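Local coordinates for protein activated BY transcription factor SSRB (Salmonella enterica, PDB 2WNW) that is of unknown function but belongs to glycosyl hydrolase family 30, pairing a TIM barrel with a beta-sandwich domain, at residues G50-S62 with R118-A130. Numbering follows the deposited sequence.
Sequences GSFTEGAGVVFNS and RDEAHLIPLISGA
Glu-54 receives Arg-118 side-on: NE donates to OE1 and NH2 to OE2 (each 2.9 Å), each on a syn lone pair, with the carboxylate and guanidinium planes only 12° apart. His-122 ND1 reaches the same OE1 at 2.7 Å from above the carboxylate plane, nearly straight at 176°, so two donors grip that oxygen while Leu-97 N binds OE2. The imidazole, with OE1 in its plane, takes Val-58 CG2 centrally over one face in a CH-pi contact. Where the two backbones come nearest, Gly-57 CA lies 3.1 Å from His-122 O, in a CA-H...O contact. Helix 54-61 follows the first strand of the TIM barrel, 48-51, and crosses helix 124-130 at 79°. Leu-126 fills this crossing: CD2 sits over the Phe-60 ring, and Leu-126 CD1 meets the edge of the other ring, 3.7 Å from Phe-52 CD2. Ile-127 CG1 covers one Phe-52 face, and Phe-76 of helix 65-76 also touches that residue. One turn on from Gly-57, Asn-61 ND2 donates to Ala-121 O (2.9 Å), while a water joins Asn-61 OD1, His-122 O and Leu-126 N. Further back, Thr-53 N-caps helix 54-61, its OG1 accepting from Ala-56 N and also hydrogen-bonded to Asn-332.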
ATOM      1  N   GLY A  50      -8.475  22.021 -10.152  1.00 15.53           N
ATOM      2  CA  GLY A  50      -7.430  22.197 -11.142  1.00 16.69           C
ATOM      3  C   GLY A  50      -6.775  23.560 -10.995  1.00 18.09           C
ATOM      4  O   GLY A  50      -7.097  24.312 -10.071  1.00 16.98           O
ATOM      5  N   SER A  51      -5.885  23.904 -11.919  1.00 17.11           N
ATOM      6  CA  SER A  51      -5.172  25.170 -11.811  1.00 16.46           C
ATOM      7  C   SER A  51      -5.499  26.261 -12.813  1.00 17.03           C
ATOM      8  O   SER A  51      -5.731  26.005 -13.995  1.00 16.43           O
ATOM      9  CB  SER A  51      -3.667  24.909 -11.857  1.00 15.50           C
ATOM     10  OG  SER A  51      -3.297  23.909 -10.926  1.00 16.63           O
ATOM     11  N   PHE A  52      -5.502  27.490 -12.307  1.00 16.48           N
ATOM     12  CA  PHE A  52      -5.735  28.676 -13.111  1.00 18.95           C
ATOM     13  C   PHE A  52      -4.343  29.226 -13.419  1.00 19.61           C
ATOM     14  O   PHE A  52      -3.584  29.534 -12.501  1.00 20.75           O
ATOM     15  CB  PHE A  52      -6.494  29.751 -12.320  1.00 18.74           C
ATOM     16  CG  PHE A  52      -7.846  29.322 -11.820  1.00 19.42           C
ATOM     17  CD1 PHE A  52      -8.083  29.184 -10.456  1.00 18.30           C
ATOM     18  CD2 PHE A  52      -8.895  29.106 -12.706  1.00 20.51           C
ATOM     19  CE1 PHE A  52      -9.347  28.840  -9.978  1.00 19.34           C
ATOM     20  CE2 PHE A  52     -10.164  28.760 -12.240  1.00 20.30           C
ATOM     21  CZ  PHE A  52     -10.389  28.629 -10.873  1.00 21.32           C
ATOM     22  N   THR A  53      -4.001  29.330 -14.698  1.00 19.86           N
ATOM     23  CA  THR A  53      -2.711  29.885 -15.104  1.00 18.24           C
ATOM     24  C   THR A  53      -3.005  30.952 -16.148  1.00 17.90           C
ATOM     25  O   THR A  53      -4.111  31.003 -16.682  1.00 17.49           O
ATOM     26  CB  THR A  53      -1.802  28.822 -15.755  1.00 18.16           C
ATOM     27  OG1 THR A  53      -2.479  28.238 -16.876  1.00 18.09           O
ATOM     28  CG2 THR A  53      -1.441  27.735 -14.751  1.00 17.33           C
ATOM     29  N   GLU A  54      -2.030  31.807 -16.437  1.00 19.55           N
ATOM     30  CA  GLU A  54      -2.245  32.831 -17.447  1.00 19.52           C
ATOM     31  C   GLU A  54      -2.608  32.135 -18.757  1.00 19.00           C
ATOM     32  O   GLU A  54      -3.455  32.614 -19.509  1.00 19.00           O
ATOM     33  CB  GLU A  54      -0.991  33.689 -17.644  1.00 19.06           C
ATOM     34  CG  GLU A  54      -1.034  34.510 -18.934  1.00 21.30           C
ATOM     35  CD  GLU A  54      -0.061  35.669 -18.941  1.00 21.82           C
ATOM     36  OE1 GLU A  54      -0.431  36.757 -18.450  1.00 24.03           O
ATOM     37  OE2 GLU A  54       1.071  35.492 -19.434  1.00 21.29           O
ATOM     38  N   GLY A  55      -1.973  30.995 -19.014  1.00 19.31           N
ATOM     39  CA  GLY A  55      -2.261  30.250 -20.229  1.00 20.15           C
ATOM     40  C   GLY A  55      -3.723  29.846 -20.294  1.00 19.65           C
ATOM     41  O   GLY A  55      -4.399  30.077 -21.298  1.00 19.65           O
ATOM     42  N   ALA A  56      -4.215  29.230 -19.224  1.00 19.03           N
ATOM     43  CA  ALA A  56      -5.609  28.808 -19.173  1.00 18.87           C
ATOM     44  C   ALA A  56      -6.528  30.024 -19.287  1.00 19.23           C
ATOM     45  O   ALA A  56      -7.567  29.965 -19.942  1.00 18.77           O
ATOM     46  CB  ALA A  56      -5.887  28.058 -17.867  1.00 18.93           C
ATOM     47  N   GLY A  57      -6.132  31.124 -18.648  1.00 18.81           N
ATOM     48  CA  GLY A  57      -6.925  32.341 -18.681  1.00 18.37           C
ATOM     49  C   GLY A  57      -7.041  32.936 -20.071  1.00 19.78           C
ATOM     50  O   GLY A  57      -8.122  33.347 -20.492  1.00 20.48           O
ATOM     51  N   VAL A  58      -5.923  32.994 -20.784  1.00 19.73           N
ATOM     52  CA  VAL A  58      -5.907  33.537 -22.140  1.00 21.79           C
ATOM     53  C   VAL A  58      -6.765  32.672 -23.061  1.00 21.80           C
ATOM     54  O   VAL A  58      -7.480  33.185 -23.925  1.00 22.08           O
ATOM     55  CB  VAL A  58      -4.455  33.620 -22.678  1.00 23.76           C
ATOM     56  CG1 VAL A  58      -4.456  33.844 -24.183  1.00 27.29           C
ATOM     57  CG2 VAL A  58      -3.721  34.766 -21.980  1.00 24.24           C
ATOM     58  N   VAL A  59      -6.703  31.359 -22.871  1.00 20.90           N
ATOM     59  CA  VAL A  59      -7.502  30.446 -23.682  1.00 20.82           C
ATOM     60  C   VAL A  59      -8.975  30.651 -23.346  1.00 20.98           C
ATOM     61  O   VAL A  59      -9.828  30.687 -24.237  1.00 21.72           O
ATOM     62  CB  VAL A  59      -7.105  28.978 -23.415  1.00 22.01           C
ATOM     63  CG1 VAL A  59      -8.045  28.028 -24.152  1.00 18.46           C
ATOM     64  CG2 VAL A  59      -5.668  28.755 -23.865  1.00 19.44           C
ATOM     65  N   PHE A  60      -9.269  30.795 -22.058  1.00 19.99           N
ATOM     66  CA  PHE A  60     -10.640  31.015 -21.608  1.00 21.06           C
ATOM     67  C   PHE A  60     -11.198  32.306 -22.211  1.00 21.61           C
ATOM     68  O   PHE A  60     -12.329  32.342 -22.696  1.00 22.31           O
ATOM     69  CB  PHE A  60     -10.690  31.125 -20.084  1.00 21.62           C
ATOM     70  CG  PHE A  60     -12.030  31.561 -19.553  1.00 21.15           C
ATOM     71  CD1 PHE A  60     -13.112  30.689 -19.556  1.00 22.01           C
ATOM     72  CD2 PHE A  60     -12.209  32.849 -19.057  1.00 21.84           C
ATOM     73  CE1 PHE A  60     -14.355  31.090 -19.073  1.00 23.02           C
ATOM     74  CE2 PHE A  60     -13.453  33.264 -18.570  1.00 22.72           C
ATOM     75  CZ  PHE A  60     -14.526  32.382 -18.577  1.00 23.21           C
ATOM     76  N   ASN A  61     -10.401  33.369 -22.162  1.00 21.73           N
ATOM     77  CA  ASN A  61     -10.826  34.657 -22.698  1.00 22.50           C
ATOM     78  C   ASN A  61     -11.125  34.590 -24.199  1.00 23.30           C
ATOM     79  O   ASN A  61     -11.915  35.381 -24.709  1.00 23.87           O
ATOM     80  CB  ASN A  61      -9.756  35.727 -22.446  1.00 21.67           C
ATOM     81  CG  ASN A  61      -9.621  36.103 -20.977  1.00 22.31           C
ATOM     82  OD1 ASN A  61     -10.485  35.793 -20.154  1.00 23.32           O
ATOM     83  ND2 ASN A  61      -8.539  36.799 -20.646  1.00 22.14           N
ATOM     84  N   SER A  62     -10.502  33.646 -24.901  1.00 22.03           N
ATOM     85  CA  SER A  62     -10.705  33.514 -26.342  1.00 23.11           C
ATOM     86  C   SER A  62     -11.961  32.732 -26.713  1.00 23.66           C
ATOM     87  O   SER A  62     -12.302  32.629 -27.892  1.00 25.44           O
ATOM     88  CB  SER A  62      -9.489  32.845 -26.988  1.00 22.94           C
ATOM     89  OG  SER A  62      -9.473  31.452 -26.724  1.00 24.01           O
ATOM     90  N   ARG A 118      -1.820  42.821 -15.557  1.00 28.92           N
ATOM     91  CA  ARG A 118      -1.731  41.603 -16.343  1.00 27.23           C
ATOM     92  C   ARG A 118      -2.604  40.487 -15.766  1.00 26.66           C
ATOM     93  O   ARG A 118      -3.324  39.810 -16.504  1.00 25.68           O
ATOM     94  CB  ARG A 118      -0.278  41.153 -16.434  1.00 28.82           C
ATOM     95  CG  ARG A 118      -0.066  40.000 -17.375  1.00 28.89           C
ATOM     96  CD  ARG A 118       1.301  40.077 -18.016  1.00 28.90           C
ATOM     97  NE  ARG A 118       1.601  38.869 -18.776  1.00 26.32           N
ATOM     98  CZ  ARG A 118       2.672  38.722 -19.546  1.00 25.32           C
ATOM     99  NH1 ARG A 118       3.545  39.716 -19.666  1.00 24.77           N
ATOM    100  NH2 ARG A 118       2.882  37.575 -20.178  1.00 23.78           N
ATOM    101  N   ASP A 119      -2.546  40.292 -14.451  1.00 23.50           N
ATOM    102  CA  ASP A 119      -3.370  39.268 -13.821  1.00 22.87           C
ATOM    103  C   ASP A 119      -4.843  39.658 -13.920  1.00 22.43           C
ATOM    104  O   ASP A 119      -5.716  38.797 -14.037  1.00 22.21           O
ATOM    105  CB  ASP A 119      -3.003  39.089 -12.343  1.00 22.79           C
ATOM    106  CG  ASP A 119      -1.704  38.325 -12.144  1.00 24.13           C
ATOM    107  OD1 ASP A 119      -1.518  37.756 -11.048  1.00 23.48           O
ATOM    108  OD2 ASP A 119      -0.867  38.295 -13.071  1.00 25.49           O
ATOM    109  N   GLU A 120      -5.118  40.960 -13.873  1.00 22.08           N
ATOM    110  CA  GLU A 120      -6.493  41.445 -13.942  1.00 22.18           C
ATOM    111  C   GLU A 120      -7.151  41.150 -15.284  1.00 22.22           C
ATOM    112  O   GLU A 120      -8.363  40.962 -15.367  1.00 23.21           O
ATOM    113  CB  GLU A 120      -6.537  42.954 -13.658  1.00 22.79           C
ATOM    114  CG  GLU A 120      -5.912  43.324 -12.321  1.00 24.79           C
ATOM    115  CD  GLU A 120      -6.045  44.797 -11.976  1.00 27.96           C
ATOM    116  OE1 GLU A 120      -5.905  45.641 -12.883  1.00 28.56           O
ATOM    117  OE2 GLU A 120      -6.271  45.106 -10.788  1.00 29.90           O
ATOM    118  N   ALA A 121      -6.350  41.093 -16.337  1.00 22.17           N
ATOM    119  CA  ALA A 121      -6.892  40.831 -17.660  1.00 23.80           C
ATOM    120  C   ALA A 121      -6.874  39.355 -18.051  1.00 23.44           C
ATOM    121  O   ALA A 121      -7.776  38.882 -18.743  1.00 23.61           O
ATOM    122  CB  ALA A 121      -6.130  41.646 -18.694  1.00 23.02           C
ATOM    123  N   HIS A 122      -5.860  38.627 -17.593  1.00 23.53           N
ATOM    124  CA  HIS A 122      -5.708  37.222 -17.962  1.00 22.69           C
ATOM    125  C   HIS A 122      -6.142  36.154 -16.962  1.00 22.85           C
ATOM    126  O   HIS A 122      -6.569  35.069 -17.364  1.00 22.33           O
ATOM    127  CB  HIS A 122      -4.251  36.972 -18.349  1.00 23.64           C
ATOM    128  CG  HIS A 122      -3.789  37.790 -19.515  1.00 25.28           C
ATOM    129  ND1 HIS A 122      -2.458  37.946 -19.832  1.00 26.96           N
ATOM    130  CD2 HIS A 122      -4.483  38.485 -20.447  1.00 26.56           C
ATOM    131  CE1 HIS A 122      -2.350  38.703 -20.911  1.00 27.60           C
ATOM    132  NE2 HIS A 122      -3.566  39.042 -21.304  1.00 27.39           N
ATOM    133  N   LEU A 123      -6.036  36.446 -15.671  1.00 21.62           N
ATOM    134  CA  LEU A 123      -6.394  35.464 -14.654  1.00 22.64           C
ATOM    135  C   LEU A 123      -7.703  35.704 -13.923  1.00 23.00           C
ATOM    136  O   LEU A 123      -8.532  34.804 -13.818  1.00 22.86           O
ATOM    137  CB  LEU A 123      -5.272  35.354 -13.616  1.00 23.57           C
ATOM    138  CG  LEU A 123      -4.022  34.581 -14.029  1.00 24.83           C
ATOM    139  CD1 LEU A 123      -2.888  34.876 -13.070  1.00 25.70           C
ATOM    140  CD2 LEU A 123      -4.338  33.094 -14.048  1.00 25.24           C
ATOM    141  N   ILE A 124      -7.884  36.916 -13.415  1.00 23.63           N
ATOM    142  CA  ILE A 124      -9.074  37.245 -12.647  1.00 23.44           C
ATOM    143  C   ILE A 124     -10.421  36.959 -13.316  1.00 22.64           C
ATOM    144  O   ILE A 124     -11.363  36.532 -12.646  1.00 22.66           O
ATOM    145  CB  ILE A 124      -8.994  38.708 -12.148  1.00 25.29           C
ATOM    146  CG1 ILE A 124      -7.782  38.836 -11.212  1.00 26.73           C
ATOM    147  CG2 ILE A 124     -10.271  39.100 -11.412  1.00 25.20           C
ATOM    148  CD1 ILE A 124      -7.642  40.180 -10.530  1.00 28.17           C
ATOM    149  N   PRO A 125     -10.540  37.185 -14.637  1.00 23.02           N
ATOM    150  CA  PRO A 125     -11.833  36.903 -15.277  1.00 22.71           C
ATOM    151  C   PRO A 125     -12.225  35.425 -15.143  1.00 22.76           C
ATOM    152  O   PRO A 125     -13.357  35.099 -14.786  1.00 22.42           O
ATOM    153  CB  PRO A 125     -11.589  37.313 -16.728  1.00 23.46           C
ATOM    154  CG  PRO A 125     -10.640  38.461 -16.581  1.00 23.15           C
ATOM    155  CD  PRO A 125      -9.656  37.924 -15.554  1.00 22.01           C
ATOM    156  N   LEU A 126     -11.279  34.535 -15.428  1.00 21.63           N
ATOM    157  CA  LEU A 126     -11.525  33.094 -15.331  1.00 22.03           C
ATOM    158  C   LEU A 126     -11.866  32.713 -13.888  1.00 21.39           C
ATOM    159  O   LEU A 126     -12.883  32.064 -13.625  1.00 21.16           O
ATOM    160  CB  LEU A 126     -10.279  32.315 -15.766  1.00 22.16           C
ATOM    161  CG  LEU A 126     -10.433  30.919 -16.383  1.00 25.60           C
ATOM    162  CD1 LEU A 126      -9.094  30.203 -16.279  1.00 20.76           C
ATOM    163  CD2 LEU A 126     -11.522  30.119 -15.691  1.00 23.47           C
ATOM    164  N   ILE A 127     -11.007  33.119 -12.954  1.00 20.59           N
ATOM    165  CA  ILE A 127     -11.212  32.812 -11.540  1.00 21.22           C
ATOM    166  C   ILE A 127     -12.552  33.337 -11.032  1.00 21.26           C
ATOM    167  O   ILE A 127     -13.277  32.631 -10.329  1.00 22.25           O
ATOM    168  CB  ILE A 127     -10.084  33.409 -10.669  1.00 19.73           C
ATOM    169  CG1 ILE A 127      -8.737  32.817 -11.088  1.00 19.85           C
ATOM    170  CG2 ILE A 127     -10.344  33.104  -9.202  1.00 20.40           C
ATOM    171  CD1 ILE A 127      -7.546  33.500 -10.450  1.00 21.15           C
ATOM    172  N   SER A 128     -12.880  34.576 -11.386  1.00 22.78           N
ATOM    173  CA  SER A 128     -14.141  35.170 -10.955  1.00 22.19           C
ATOM    174  C   SER A 128     -15.324  34.385 -11.508  1.00 22.26           C
ATOM    175  O   SER A 128     -16.328  34.188 -10.822  1.00 21.93           O
ATOM    176  CB  SER A 128     -14.224  36.627 -11.409  1.00 23.53           C
ATOM    177  OG  SER A 128     -13.210  37.396 -10.790  1.00 25.33           O
ATOM    178  N   GLY A 129     -15.200  33.934 -12.752  1.00 22.84           N
ATOM    179  CA  GLY A 129     -16.268  33.164 -13.362  1.00 23.20           C
ATOM    180  C   GLY A 129     -16.508  31.867 -12.612  1.00 23.68           C
ATOM    181  O   GLY A 129     -17.654  31.467 -12.391  1.00 20.91           O
ATOM    182  N   ALA A 130     -15.421  31.210 -12.218  1.00 22.80           N
ATOM    183  CA  ALA A 130     -15.505  29.953 -11.487  1.00 23.27           C
ATOM    184  C   ALA A 130     -16.124  30.188 -10.114  1.00 22.93           C
ATOM    185  O   ALA A 130     -16.988  29.430  -9.669  1.00 23.28           O
ATOM    186  CB  ALA A 130     -14.110  29.347 -11.334  1.00 23.71           C
TER
HETATM  187  O   HOH W   1      -9.177  35.107 -17.657  1.00 20.46           O